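Local coordinates for protein V-type ATP synthase alpha chain (Nanoarchaeum equitans Kin4-M, PDB 5BN3) that belongs to the V/A-type ATPase subunit A family and holds adenosine-5'-diphosphate and magnesium ions in a P-loop nucleotide-binding domain, at residues V379-G384 with P389-T394; A219-P224 with T230-Q235; G133-N138 with H142-P147; W114-K119 with I176-E181. All blocks are in the same frame, centred on the assembly; numbering follows the deposited sequence.

Contact 1. Residues V379-G384 with P389-T394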
loop_
_atom_site.group_PDB
_atom_site.type_symbol
_atom_site.label_atom_id
_atom_site.label_comp_id
_atom_site.label_asym_id
_atom_site.label_seq_id
_atom_site.Cartn_x
_atom_site.Cartn_y
_atom_site.Cartn_z
ATOM N N VAL A 379 -5.408 -20.814 10.851
ATOM C CA VAL A 379 -4.572 -19.795 10.225
ATOM C C VAL A 379 -4.700 -18.493 11.005
ATOM O O VAL A 379 -5.793 -18.142 11.448
ATOM C CB VAL A 379 -4.973 -19.552 8.752
ATOM C CG1 VAL A 379 -3.937 -18.678 8.057
ATOM C CG2 VAL A 379 -5.115 -20.863 8.013
ATOM N N SER A 380 -3.589 -17.784 11.175
ATOM C CA SER A 380 -3.578 -16.558 11.965
ATOM C C SER A 380 -3.190 -15.343 11.128
ATOM O O SER A 380 -2.080 -14.829 11.262
ATOM C CB SER A 380 -2.608 -16.692 13.137
ATOM O OG SER A 380 -2.843 -17.878 13.871
ATOM N N PRO A 381 -4.111 -14.867 10.275
ATOM C CA PRO A 381 -3.817 -13.742 9.379
ATOM C C PRO A 381 -3.517 -12.455 10.140
ATOM O O PRO A 381 -4.249 -12.101 11.067
ATOM C CB PRO A 381 -5.114 -13.585 8.579
ATOM C CG PRO A 381 -6.175 -14.146 9.465
ATOM C CD PRO A 381 -5.518 -15.296 10.173
ATOM N N PRO A 382 -2.438 -11.764 9.753
ATOM C CA PRO A 382 -2.066 -10.503 10.401
ATOM C C PRO A 382 -3.195 -9.486 10.274
ATOM O O PRO A 382 -3.677 -9.253 9.163
ATOM C CB PRO A 382 -0.853 -10.039 9.589
ATOM C CG PRO A 382 -0.288 -11.289 8.997
ATOM C CD PRO A 382 -1.474 -12.162 8.710
ATOM N N GLY A 383 -3.627 -8.913 11.394
ATOM C CA GLY A 383 -4.683 -7.916 11.388
ATOM C C GLY A 383 -6.048 -8.440 10.978
ATOM O O GLY A 383 -6.969 -7.658 10.734
ATOM N N GLY A 384 -6.186 -9.760 10.902
ATOM C CA GLY A 384 -7.441 -10.363 10.491
ATOM C C GLY A 384 -7.740 -10.218 9.008
ATOM O O GLY A 384 -8.869 -10.454 8.574
ATOM N N PRO A 389 -1.274 -14.225 1.968
ATOM C CA PRO A 389 -0.853 -15.441 1.254
ATOM C C PRO A 389 -1.150 -16.774 1.947
ATOM O O PRO A 389 -1.561 -17.711 1.260
ATOM C CB PRO A 389 0.665 -15.263 1.129
ATOM C CG PRO A 389 0.866 -13.797 1.129
ATOM C CD PRO A 389 -0.164 -13.260 2.087
ATOM N N VAL A 390 -0.924 -16.880 3.254
ATOM C CA VAL A 390 -1.153 -18.149 3.947
ATOM C C VAL A 390 -2.616 -18.579 3.849
ATOM O O VAL A 390 -2.913 -19.718 3.489
ATOM C CB VAL A 390 -0.715 -18.087 5.426
ATOM C CG1 VAL A 390 -0.867 -19.448 6.084
ATOM C CG2 VAL A 390 0.727 -17.626 5.529
ATOM N N THR A 391 -3.526 -17.660 4.158
ATOM C CA THR A 391 -4.953 -17.952 4.064
ATOM C C THR A 391 -5.352 -18.282 2.630
ATOM O O THR A 391 -6.026 -19.279 2.382
ATOM C CB THR A 391 -5.806 -16.764 4.548
ATOM O OG1 THR A 391 -5.454 -16.431 5.896
ATOM C CG2 THR A 391 -7.280 -17.121 4.492
ATOM N N GLN A 392 -4.934 -17.444 1.684
ATOM C CA GLN A 392 -5.343 -17.610 0.291
ATOM C C GLN A 392 -4.788 -18.876 -0.353
ATOM O O GLN A 392 -5.506 -19.567 -1.075
ATOM C CB GLN A 392 -4.985 -16.368 -0.534
ATOM C CG GLN A 392 -5.847 -15.153 -0.202
ATOM C CD GLN A 392 -7.329 -15.454 -0.314
ATOM O OE1 GLN A 392 -7.761 -16.140 -1.237
ATOM N NE2 GLN A 392 -8.114 -14.959 0.639
ATOM N N ASN A 393 -3.518 -19.180 -0.099
ATOM C CA ASN A 393 -2.939 -20.436 -0.577
ATOM C C ASN A 393 -3.668 -21.650 -0.011
ATOM O O ASN A 393 -3.958 -22.606 -0.733
ATOM C CB ASN A 393 -1.453 -20.526 -0.212
ATOM C CG ASN A 393 -0.582 -19.629 -1.067
ATOM O OD1 ASN A 393 -0.990 -19.183 -2.140
ATOM N ND2 ASN A 393 0.636 -19.374 -0.602
ATOM N N THR A 394 -3.950 -21.605 1.288
ATOM C CA THR A 394 -4.640 -22.693 1.972
ATOM C C THR A 394 -6.033 -22.946 1.389
ATOM O O THR A 394 -6.463 -24.092 1.266
ATOM C CB THR A 394 -4.742 -22.414 3.490
ATOM O OG1 THR A 394 -3.427 -22.241 4.036
ATOM C CG2 THR A 394 -5.428 -23.559 4.204
#
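Val379 points its side chain at the first turn of helix 389-395, where Val390 and Thr391 face it. One methyl does the touching. CG1 of Val379 lies anti to the backbone N (chi1 -170°), which brings it against both helix residues. It comes within 3.7 Å of Val390 CG1. These two valines slide past each other in opposite directions, methyl against methyl. The same Val379 CG1 is 3.5 Å from Thr391 OG1, and here the two side chains cross at a slant. Pro381 adds its CB, 3.9 Å from Thr391 OG1. Carbons of Val379 and Pro381 thus lie beside the hydroxyl, whose hydrogen-bond partner is Glu388, just before the helix. Further along, Thr394 OG1 bonds back to Val390 O at 2.6 Å. Thr394 N reaches that oxygen from the opposite face of the carbonyl plane, so Val390 O is gripped twice. No hydrogen bond joins the two segments. Pro222 of strand 218-222 and Thr322 and Ser323 of helix 322-335 also touch Val379. Pro381 O bonds to Tyr297 OH of a neighbouring NEQ263 chain. The arrangement is a strand-to-helix connection of the P-loop nucleotide-binding domain: it follows strand 370-379, and Pro381 packs beside the Walker A loop.

Contact 2. Residues A219-P224 with T230-Q235. With MG (magnesium ion), chain K; ADP (adenosine-5'-diphosphate), chain C.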
loop_
_atom_site.group_PDB
_atom_site.type_symbol
_atom_site.label_atom_id
_atom_site.label_comp_id
_atom_site.label_asym_id
_atom_site.label_seq_id
_atom_site.Cartn_x
_atom_site.Cartn_y
_atom_site.Cartn_z
ATOM N N ALA A 219 -10.045 -28.770 6.210
ATOM C CA ALA A 219 -10.659 -27.459 6.384
ATOM C C ALA A 219 -9.656 -26.456 6.927
ATOM O O ALA A 219 -8.717 -26.824 7.635
ATOM C CB ALA A 219 -11.856 -27.549 7.313
ATOM N N ALA A 220 -9.870 -25.186 6.598
ATOM C CA ALA A 220 -9.061 -24.102 7.142
ATOM C C ALA A 220 -9.876 -23.293 8.147
ATOM O O ALA A 220 -11.067 -23.051 7.935
ATOM C CB ALA A 220 -8.563 -23.206 6.026
ATOM N N VAL A 221 -9.234 -22.875 9.238
ATOM C CA VAL A 221 -9.884 -22.038 10.246
ATOM C C VAL A 221 -9.087 -20.754 10.468
ATOM O O VAL A 221 -8.304 -20.659 11.411
ATOM C CB VAL A 221 -10.037 -22.772 11.601
ATOM C CG1 VAL A 221 -10.948 -21.985 12.538
ATOM C CG2 VAL A 221 -10.591 -24.172 11.401
ATOM N N PRO A 222 -9.265 -19.765 9.579
ATOM C CA PRO A 222 -8.576 -18.486 9.770
ATOM C C PRO A 222 -9.406 -17.529 10.614
ATOM O O PRO A 222 -10.640 -17.572 10.571
ATOM C CB PRO A 222 -8.449 -17.947 8.344
ATOM C CG PRO A 222 -9.659 -18.486 7.647
ATOM C CD PRO A 222 -9.941 -19.839 8.270
ATOM N N GLY A 223 -8.726 -16.677 11.377
ATOM C CA GLY A 223 -9.386 -15.678 12.195
ATOM C C GLY A 223 -8.365 -14.752 12.826
ATOM O O GLY A 223 -7.194 -15.105 12.941
ATOM N N PRO A 224 -8.797 -13.548 13.225
ATOM C CA PRO A 224 -7.904 -12.638 13.952
ATOM C C PRO A 224 -7.667 -13.155 15.366
ATOM O O PRO A 224 -8.329 -14.114 15.770
ATOM C CB PRO A 224 -8.698 -11.329 13.998
ATOM C CG PRO A 224 -10.132 -11.756 13.880
ATOM C CD PRO A 224 -10.119 -12.949 12.965
ATOM N N THR A 230 -8.378 -21.611 18.590
ATOM C CA THR A 230 -7.832 -22.614 19.504
ATOM C C THR A 230 -8.927 -23.397 20.227
ATOM O O THR A 230 -8.861 -24.622 20.322
ATOM C CB THR A 230 -6.877 -21.968 20.531
ATOM O OG1 THR A 230 -5.729 -21.440 19.847
ATOM C CG2 THR A 230 -6.425 -22.990 21.559
ATOM N N VAL A 231 -9.934 -22.689 20.730
ATOM C CA VAL A 231 -11.062 -23.338 21.388
ATOM C C VAL A 231 -11.816 -24.230 20.406
ATOM O O VAL A 231 -12.188 -25.357 20.741
ATOM C CB VAL A 231 -12.020 -22.303 22.019
ATOM C CG1 VAL A 231 -13.303 -22.971 22.477
ATOM C CG2 VAL A 231 -11.345 -21.609 23.188
ATOM N N LEU A 232 -12.021 -23.735 19.190
ATOM C CA LEU A 232 -12.733 -24.505 18.173
ATOM C C LEU A 232 -12.002 -25.797 17.840
ATOM O O LEU A 232 -12.618 -26.854 17.753
ATOM C CB LEU A 232 -12.941 -23.678 16.900
ATOM C CG LEU A 232 -13.771 -24.391 15.828
ATOM C CD1 LEU A 232 -15.145 -24.718 16.375
ATOM C CD2 LEU A 232 -13.893 -23.561 14.563
ATOM N N ASN A 233 -10.688 -25.713 17.663
ATOM C CA ASN A 233 -9.890 -26.904 17.381
ATOM C C ASN A 233 -9.860 -27.878 18.557
ATOM O O ASN A 233 -9.886 -29.095 18.360
ATOM C CB ASN A 233 -8.469 -26.519 16.960
ATOM C CG ASN A 233 -8.340 -26.322 15.460
ATOM O OD1 ASN A 233 -8.080 -27.272 14.717
ATOM N ND2 ASN A 233 -8.517 -25.086 15.006
ATOM N N GLN A 234 -9.809 -27.340 19.775
ATOM C CA GLN A 234 -9.838 -28.168 20.979
ATOM C C GLN A 234 -11.186 -28.861 21.148
ATOM O O GLN A 234 -11.248 -30.002 21.603
ATOM C CB GLN A 234 -9.508 -27.333 22.223
ATOM C CG GLN A 234 -8.033 -26.966 22.360
ATOM C CD GLN A 234 -7.750 -26.097 23.573
ATOM O OE1 GLN A 234 -8.668 -25.567 24.203
ATOM N NE2 GLN A 234 -6.472 -25.947 23.905
ATOM N N GLN A 235 -12.261 -28.163 20.790
ATOM C CA GLN A 235 -13.600 -28.751 20.810
ATOM C C GLN A 235 -13.699 -29.915 19.838
ATOM O O GLN A 235 -14.292 -30.946 20.147
ATOM C CB GLN A 235 -14.657 -27.701 20.459
ATOM C CG GLN A 235 -14.961 -26.731 21.584
ATOM C CD GLN A 235 -15.429 -27.430 22.844
ATOM O OE1 GLN A 235 -14.672 -27.579 23.803
ATOM N NE2 GLN A 235 -16.686 -27.859 22.850
HETATM MG MG MG K . -5.166 -19.468 19.752
HETATM P PB ADP C . -7.742 -17.527 19.145
HETATM O O1B ADP C . -8.463 -17.345 17.836
HETATM O O2B ADP C . -7.109 -18.879 19.330
HETATM O O3B ADP C . -6.856 -16.364 19.509
HETATM P PA ADP C . -9.217 -18.523 21.408
HETATM O O1A ADP C . -9.539 -19.876 20.845
HETATM O O2A ADP C . -8.118 -18.381 22.428
HETATM O O3A ADP C . -8.964 -17.481 20.202
HETATM O "O5'" ADP C . -10.571 -17.924 22.040
HETATM C "C5'" ADP C . -10.613 -16.566 22.474
HETATM C "C4'" ADP C . -11.644 -16.404 23.585
HETATM O "O4'" ADP C . -12.952 -16.737 23.103
HETATM C "C3'" ADP C . -11.314 -17.337 24.736
HETATM O "O3'" ADP C . -11.242 -16.584 25.950
HETATM C "C2'" ADP C . -12.462 -18.323 24.781
HETATM O "O2'" ADP C . -12.886 -18.569 26.121
HETATM C "C1'" ADP C . -13.577 -17.681 23.974
HETATM N N9 ADP C . -14.287 -18.719 23.188
HETATM C C8 ADP C . -13.967 -19.133 21.948
HETATM N N7 ADP C . -14.821 -20.099 21.523
HETATM C C5 ADP C . -15.715 -20.312 22.507
HETATM C C6 ADP C . -16.886 -21.195 22.710
HETATM N N6 ADP C . -17.288 -22.066 21.748
HETATM N N1 ADP C . -17.541 -21.093 23.890
HETATM C C2 ADP C . -17.154 -20.231 24.851
HETATM N N3 ADP C . -16.102 -19.403 24.733
HETATM C C4 ADP C . -15.358 -19.398 23.602
HETATM O O HOH W 1 -5.752 -19.320 21.735
HETATM O O HOH W 2 -4.558 -17.482 19.592
HETATM O O HOH W 3 -4.487 -19.809 17.827
HETATM O O HOH W 4 -3.266 -20.102 20.341
#
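Val221 and Leu232 turn their side chains toward each other between strand and helix. In Val221, CG1 is anti to the backbone N (chi1 -169°). In Leu232, a similar first torsion (chi1 -176°) sends the chain toward the strand, and the second torsion brings CD2 to Val221. Val221 CG1 is 3.9 Å from Leu232 CD2, and the two side chains cross rather than run alongside. Val221 CG2 looks toward the amide of Asn233, which is looser packing. That amide is held by other groups: ND2 bonds to Lys229 O and OD1 to Asn318. Thr230 sits at the start of the segment on the helix. Thr230 OG1 binds the magnesium ion at 2.0 Å and is also hydrogen-bonded to Asp320. ADP O2B is a second ligand, 2.1 Å from the magnesium, and four waters complete six-fold coordination. Waters 1 and 2 also donate to ADP O2A and O3B. The backbone grips the phosphates as well. Thr230 N donates to ADP O2B at 3.1 Å, and Val231 N to ADP O1A at 2.8 Å with an angle of 165°. Val231 lays CG1 against the adenine, 3.4 Å from ADP N7. Lys229 and the amides of Gly226 and Gly228 bind the same nucleotide. Strand 218-222, the glycine-rich loop and helix 229-239 give the strand-loop-helix arrangement of a P-loop (Walker A) site.

Contact 3. Residues G133-N138 with H142-P147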
loop_
_atom_site.group_PDB
_atom_site.type_symbol
_atom_site.label_atom_id
_atom_site.label_comp_id
_atom_site.label_asym_id
_atom_site.label_seq_id
_atom_site.Cartn_x
_atom_site.Cartn_y
_atom_site.Cartn_z
ATOM N N GLY A 133 0.104 -58.326 14.194
ATOM C CA GLY A 133 -0.494 -58.568 15.496
ATOM C C GLY A 133 -1.061 -57.304 16.118
ATOM O O GLY A 133 -1.040 -56.241 15.497
ATOM N N THR A 134 -1.571 -57.414 17.343
ATOM C CA THR A 134 -2.147 -56.261 18.034
ATOM C C THR A 134 -1.571 -56.065 19.434
ATOM O O THR A 134 -1.122 -57.016 20.075
ATOM C CB THR A 134 -3.688 -56.348 18.133
ATOM O OG1 THR A 134 -4.061 -57.546 18.823
ATOM C CG2 THR A 134 -4.320 -56.343 16.751
ATOM N N VAL A 135 -1.592 -54.818 19.897
ATOM C CA VAL A 135 -1.187 -54.479 21.257
ATOM C C VAL A 135 -2.267 -53.617 21.901
ATOM O O VAL A 135 -2.680 -52.607 21.331
ATOM C CB VAL A 135 0.144 -53.701 21.266
ATOM C CG1 VAL A 135 0.426 -53.140 22.647
ATOM C CG2 VAL A 135 1.286 -54.592 20.823
ATOM N N ASN A 136 -2.740 -54.013 23.079
ATOM C CA ASN A 136 -3.668 -53.161 23.812
ATOM C C ASN A 136 -2.934 -51.980 24.432
ATOM O O ASN A 136 -2.108 -52.152 25.330
ATOM C CB ASN A 136 -4.420 -53.941 24.892
ATOM C CG ASN A 136 -5.355 -53.059 25.703
ATOM O OD1 ASN A 136 -6.477 -52.772 25.284
ATOM N ND2 ASN A 136 -4.895 -52.625 26.872
ATOM N N GLU A 137 -3.226 -50.780 23.942
ATOM C CA GLU A 137 -2.630 -49.569 24.492
ATOM C C GLU A 137 -3.692 -48.806 25.280
ATOM O O GLU A 137 -4.340 -47.901 24.752
ATOM C CB GLU A 137 -2.045 -48.704 23.370
ATOM C CG GLU A 137 -1.128 -47.584 23.849
ATOM C CD GLU A 137 -0.338 -46.955 22.716
ATOM O OE1 GLU A 137 -0.526 -47.369 21.550
ATOM O OE2 GLU A 137 0.478 -46.047 22.985
ATOM N N ASN A 138 -3.866 -49.195 26.543
ATOM C CA ASN A 138 -4.865 -48.610 27.442
ATOM C C ASN A 138 -6.276 -48.517 26.857
ATOM O O ASN A 138 -6.931 -47.479 26.954
ATOM C CB ASN A 138 -4.400 -47.244 27.965
ATOM C CG ASN A 138 -3.183 -47.351 28.869
ATOM O OD1 ASN A 138 -3.297 -47.702 30.045
ATOM N ND2 ASN A 138 -2.011 -47.040 28.326
ATOM N N HIS A 142 -4.000 -51.208 19.213
ATOM C CA HIS A 142 -2.914 -50.768 18.348
ATOM C C HIS A 142 -2.513 -51.907 17.424
ATOM O O HIS A 142 -2.109 -52.980 17.880
ATOM C CB HIS A 142 -1.718 -50.314 19.184
ATOM C CG HIS A 142 -0.714 -49.508 18.418
ATOM N ND1 HIS A 142 -0.175 -48.338 18.911
ATOM C CD2 HIS A 142 -0.143 -49.707 17.210
ATOM C CE1 HIS A 142 0.679 -47.849 18.034
ATOM N NE2 HIS A 142 0.722 -48.658 16.992
ATOM N N ARG A 143 -2.631 -51.676 16.123
ATOM C CA ARG A 143 -2.292 -52.692 15.141
ATOM C C ARG A 143 -0.844 -52.562 14.692
ATOM O O ARG A 143 -0.437 -51.539 14.137
ATOM C CB ARG A 143 -3.261 -52.623 13.957
ATOM C CG ARG A 143 -4.674 -53.044 14.347
ATOM C CD ARG A 143 -5.727 -52.552 13.374
ATOM N NE ARG A 143 -7.076 -52.831 13.869
ATOM C CZ ARG A 143 -8.191 -52.335 13.341
ATOM N NH1 ARG A 143 -8.132 -51.524 12.294
ATOM N NH2 ARG A 143 -9.367 -52.645 13.865
ATOM N N ILE A 144 -0.063 -53.604 14.960
ATOM C CA ILE A 144 1.344 -53.612 14.586
ATOM C C ILE A 144 1.463 -53.922 13.100
ATOM O O ILE A 144 1.331 -55.073 12.682
ATOM C CB ILE A 144 2.145 -54.635 15.414
ATOM C CG1 ILE A 144 1.842 -54.455 16.905
ATOM C CG2 ILE A 144 3.638 -54.496 15.143
ATOM C CD1 ILE A 144 2.138 -53.055 17.435
ATOM N N ILE A 145 1.688 -52.883 12.303
ATOM C CA ILE A 145 1.845 -53.046 10.867
ATOM C C ILE A 145 3.325 -53.054 10.508
ATOM O O ILE A 145 4.082 -52.177 10.929
ATOM C CB ILE A 145 1.098 -51.946 10.078
ATOM C CG1 ILE A 145 1.450 -50.557 10.615
ATOM C CG2 ILE A 145 -0.409 -52.165 10.160
ATOM C CD1 ILE A 145 0.857 -49.425 9.799
ATOM N N VAL A 146 3.734 -54.063 9.747
ATOM C CA VAL A 146 5.120 -54.178 9.320
ATOM C C VAL A 146 5.440 -53.048 8.349
ATOM O O VAL A 146 4.546 -52.570 7.646
ATOM C CB VAL A 146 5.395 -55.552 8.671
ATOM C CG1 VAL A 146 5.111 -56.667 9.657
ATOM C CG2 VAL A 146 4.555 -55.735 7.425
ATOM N N PRO A 147 6.707 -52.598 8.325
ATOM C CA PRO A 147 7.097 -51.498 7.434
ATOM C C PRO A 147 6.749 -51.799 5.980
ATOM O O PRO A 147 6.744 -52.969 5.593
ATOM C CB PRO A 147 8.616 -51.440 7.600
ATOM C CG PRO A 147 8.866 -51.990 8.962
ATOM C CD PRO A 147 7.830 -53.058 9.163
#
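Glu137 and His142 join side chain to side chain beside a short antiparallel ladder. His142 ND1 donates to Glu137 OE1 at 2.8 Å, and the bond is nearly straight at 168°. The acceptor lies in the ring plane, at the ring edge. Carboxylate and imidazole are almost coplanar, 20° apart. Glu137 reaches this point with an extended chain. Both polar ends have further partners: Glu137 OE2 takes the amide of Gly74, and His142 NE2 is bonded to the hydroxyl of Tyr307. The backbone of His142 is used in both directions. Its O accepts from Val135 N at 2.8 Å, and its N donates to Val135 O at 2.9 Å. His142 O also receives a CA-H contact from Thr134, at 3.3 Å from Thr134 CA. Two residues on, Ile144 N donates to Gly133 O at 2.9 Å. Val135 CG2 packs on Ile144 CD1 at 3.8 Å, on the face that also carries His142. On the other face Thr134 and Arg143 lie side by side, and the guanidinium of Arg143 bonds to Gln311 O and Glu141. The buried histidine is thus fixed at both ring nitrogens. The carboxylate probably stabilises the proton on ND1 and may polarise the ring. The bonds imply a hairpin tied by side chain as well as backbone, with His142 also linking it to Tyr307 of helix 293-309 in the nucleotide-binding domain.

Contact 4. Residues W114-K119 with I176-E181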
loop_
_atom_site.group_PDB
_atom_site.type_symbol
_atom_site.label_atom_id
_atom_site.label_comp_id
_atom_site.label_asym_id
_atom_site.label_seq_id
_atom_site.Cartn_x
_atom_site.Cartn_y
_atom_site.Cartn_z
ATOM N N TRP A 114 4.634 -54.236 26.964
ATOM C CA TRP A 114 3.414 -54.381 26.176
ATOM C C TRP A 114 3.025 -55.842 26.001
ATOM O O TRP A 114 3.883 -56.723 26.030
ATOM C CB TRP A 114 3.604 -53.741 24.800
ATOM C CG TRP A 114 3.974 -52.296 24.869
ATOM C CD1 TRP A 114 5.213 -51.753 24.700
ATOM C CD2 TRP A 114 3.089 -51.206 25.139
ATOM N NE1 TRP A 114 5.152 -50.387 24.844
ATOM C CE2 TRP A 114 3.856 -50.026 25.111
ATOM C CE3 TRP A 114 1.718 -51.113 25.393
ATOM C CZ2 TRP A 114 3.296 -48.766 25.331
ATOM C CZ3 TRP A 114 1.166 -49.869 25.611
ATOM C CH2 TRP A 114 1.952 -48.712 25.582
ATOM N N GLU A 115 1.734 -56.101 25.810
ATOM C CA GLU A 115 1.280 -57.453 25.491
ATOM C C GLU A 115 0.958 -57.568 24.003
ATOM O O GLU A 115 -0.003 -56.970 23.516
ATOM C CB GLU A 115 0.062 -57.849 26.332
ATOM C CG GLU A 115 -0.403 -59.280 26.088
ATOM C CD GLU A 115 -1.354 -59.785 27.155
ATOM O OE1 GLU A 115 -0.942 -60.650 27.958
ATOM O OE2 GLU A 115 -2.516 -59.329 27.187
ATOM N N PHE A 116 1.772 -58.341 23.290
ATOM C CA PHE A 116 1.618 -58.521 21.852
ATOM C C PHE A 116 0.867 -59.810 21.516
ATOM O O PHE A 116 1.285 -60.902 21.907
ATOM C CB PHE A 116 2.995 -58.516 21.183
ATOM C CG PHE A 116 2.960 -58.807 19.712
ATOM C CD1 PHE A 116 2.445 -57.880 18.822
ATOM C CD2 PHE A 116 3.459 -60.003 19.219
ATOM C CE1 PHE A 116 2.418 -58.141 17.465
ATOM C CE2 PHE A 116 3.436 -60.274 17.862
ATOM C CZ PHE A 116 2.914 -59.340 16.982
ATOM N N ILE A 117 -0.243 -59.676 20.796
ATOM C CA ILE A 117 -1.028 -60.824 20.350
ATOM C C ILE A 117 -0.915 -60.965 18.831
ATOM O O ILE A 117 -1.423 -60.122 18.089
ATOM C CB ILE A 117 -2.513 -60.669 20.747
ATOM C CG1 ILE A 117 -2.654 -60.523 22.267
ATOM C CG2 ILE A 117 -3.328 -61.849 20.243
ATOM C CD1 ILE A 117 -4.069 -60.221 22.729
ATOM N N PRO A 118 -0.250 -62.036 18.363
ATOM C CA PRO A 118 0.008 -62.218 16.929
ATOM C C PRO A 118 -1.264 -62.503 16.133
ATOM O O PRO A 118 -2.217 -63.061 16.673
ATOM C CB PRO A 118 0.939 -63.437 16.893
ATOM C CG PRO A 118 0.599 -64.203 18.120
ATOM C CD PRO A 118 0.259 -63.165 19.162
ATOM N N LYS A 119 -1.273 -62.108 14.864
ATOM C CA LYS A 119 -2.407 -62.373 13.991
ATOM C C LYS A 119 -1.957 -63.186 12.791
ATOM O O LYS A 119 -2.745 -63.486 11.896
ATOM C CB LYS A 119 -3.057 -61.064 13.539
ATOM C CG LYS A 119 -3.822 -60.350 14.637
ATOM C CD LYS A 119 -4.843 -61.283 15.272
ATOM C CE LYS A 119 -5.713 -60.557 16.287
ATOM N NZ LYS A 119 -6.772 -61.453 16.838
ATOM N N ILE A 176 11.738 -58.133 13.360
ATOM C CA ILE A 176 10.621 -57.194 13.359
ATOM C C ILE A 176 10.371 -56.717 14.788
ATOM O O ILE A 176 10.347 -57.524 15.718
ATOM C CB ILE A 176 9.335 -57.849 12.802
ATOM C CG1 ILE A 176 9.564 -58.360 11.377
ATOM C CG2 ILE A 176 8.159 -56.876 12.848
ATOM C CD1 ILE A 176 10.034 -57.296 10.405
ATOM N N LYS A 177 10.199 -55.410 14.967
ATOM C CA LYS A 177 9.900 -54.856 16.284
ATOM C C LYS A 177 8.440 -54.442 16.391
ATOM O O LYS A 177 7.673 -54.598 15.441
ATOM C CB LYS A 177 10.799 -53.652 16.588
ATOM C CG LYS A 177 12.146 -54.003 17.196
ATOM C CD LYS A 177 13.081 -54.654 16.189
ATOM C CE LYS A 177 14.398 -55.049 16.845
ATOM N NZ LYS A 177 15.048 -53.909 17.554
ATOM N N LEU A 178 8.062 -53.923 17.556
ATOM C CA LEU A 178 6.730 -53.365 17.758
ATOM C C LEU A 178 6.653 -51.968 17.150
ATOM O O LEU A 178 5.575 -51.379 17.053
ATOM C CB LEU A 178 6.389 -53.308 19.250
ATOM C CG LEU A 178 6.068 -54.638 19.936
ATOM C CD1 LEU A 178 5.914 -54.456 21.435
ATOM C CD2 LEU A 178 4.804 -55.228 19.353
ATOM N N TYR A 179 7.808 -51.451 16.736
ATOM C CA TYR A 179 7.890 -50.121 16.143
ATOM C C TYR A 179 8.799 -50.109 14.921
ATOM O O TYR A 179 9.641 -50.994 14.754
ATOM C CB TYR A 179 8.428 -49.117 17.167
ATOM C CG TYR A 179 9.938 -49.112 17.297
ATOM C CD1 TYR A 179 10.592 -50.049 18.084
ATOM C CD2 TYR A 179 10.706 -48.157 16.644
ATOM C CE1 TYR A 179 11.965 -50.040 18.210
ATOM C CE2 TYR A 179 12.077 -48.143 16.763
ATOM C CZ TYR A 179 12.701 -49.085 17.547
ATOM O OH TYR A 179 14.070 -49.070 17.669
ATOM N N HIS A 180 8.629 -49.099 14.074
ATOM C CA HIS A 180 9.588 -48.836 13.004
ATOM C C HIS A 180 9.773 -47.336 12.811
ATOM O O HIS A 180 8.932 -46.538 13.231
ATOM C CB HIS A 180 9.185 -49.522 11.692
ATOM C CG HIS A 180 7.993 -48.911 11.019
ATOM N ND1 HIS A 180 6.699 -49.217 11.375
ATOM C CD2 HIS A 180 7.905 -48.031 9.992
ATOM C CE1 HIS A 180 5.861 -48.542 10.605
ATOM N NE2 HIS A 180 6.567 -47.816 9.759
ATOM N N GLU A 181 10.889 -46.955 12.197
ATOM C CA GLU A 181 11.191 -45.549 11.965
ATOM C C GLU A 181 10.751 -45.130 10.569
ATOM O O GLU A 181 10.795 -45.928 9.631
ATOM C CB GLU A 181 12.689 -45.289 12.138
ATOM C CG GLU A 181 13.196 -45.465 13.558
ATOM C CD GLU A 181 14.667 -45.119 13.692
ATOM O OE1 GLU A 181 15.412 -45.311 12.708
ATOM O OE2 GLU A 181 15.076 -44.648 14.774
#
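Leu178 reaches across to Trp114 and Phe116 with one methyl for each. Its chi1 of -73° sets CG anti to the carbonyl carbon, and chi2 of 173° spreads the two methyls toward different residues of strand 114-118. Leu178 CD2 goes to Phe116 and lies 3.6 Å from Phe116 CD1. It is also 4.0 Å from Phe116 CG, so the methyl meets the root of the ring and not its far end. The leucine and phenylalanine side chains cross at an angle. Leu178 CD1 goes to Trp114 and lies 4.1 Å from Trp114 CB. CB, rather than the indole, makes the closest approach; the indole packs on Val135 and Glu137. Phe116 differs from Leu178, with CG anti to N (chi1 175°). Trp114 and Phe116 alternate with Glu115 and Ile117 along the strand, which puts them on one side of it. No hydrogen bond crosses here, and all three side chains are buried. Leu178 lies in the link between strands 174-176 and 180-183. Val135 of strand 131-137 and Ile144 of strand 140-145 touch the same leucine, so Leu178 packs against one face of the four-stranded sheet that holds these strands.

The contacts form two pairs. Contacts 3 and 4 have centres 6 Å apart in the barrel-sandwich domain. Both reach one antiparallel beta-sheet, where strands 114-118 and 131-137 are neighbours, joined by a hydrogen bond from Thr134 N to Ile117 O. Along the chain, contact 3 falls between the two segments of contact 4. Contact 2 follows, then contact 1, both in the nucleotide-binding domain. Their centres are 13 Å apart. Strands 218-222 and 370-379, neighbours and parallel in one beta-sheet, connect them, with backbone hydrogen bonds from Val379 to Val221 and Gly223. Contacts 1 and 4 are 42 Å apart between centres. The nucleotide-site pair and the barrel-sandwich pair thus occupy separate regions of the subunit.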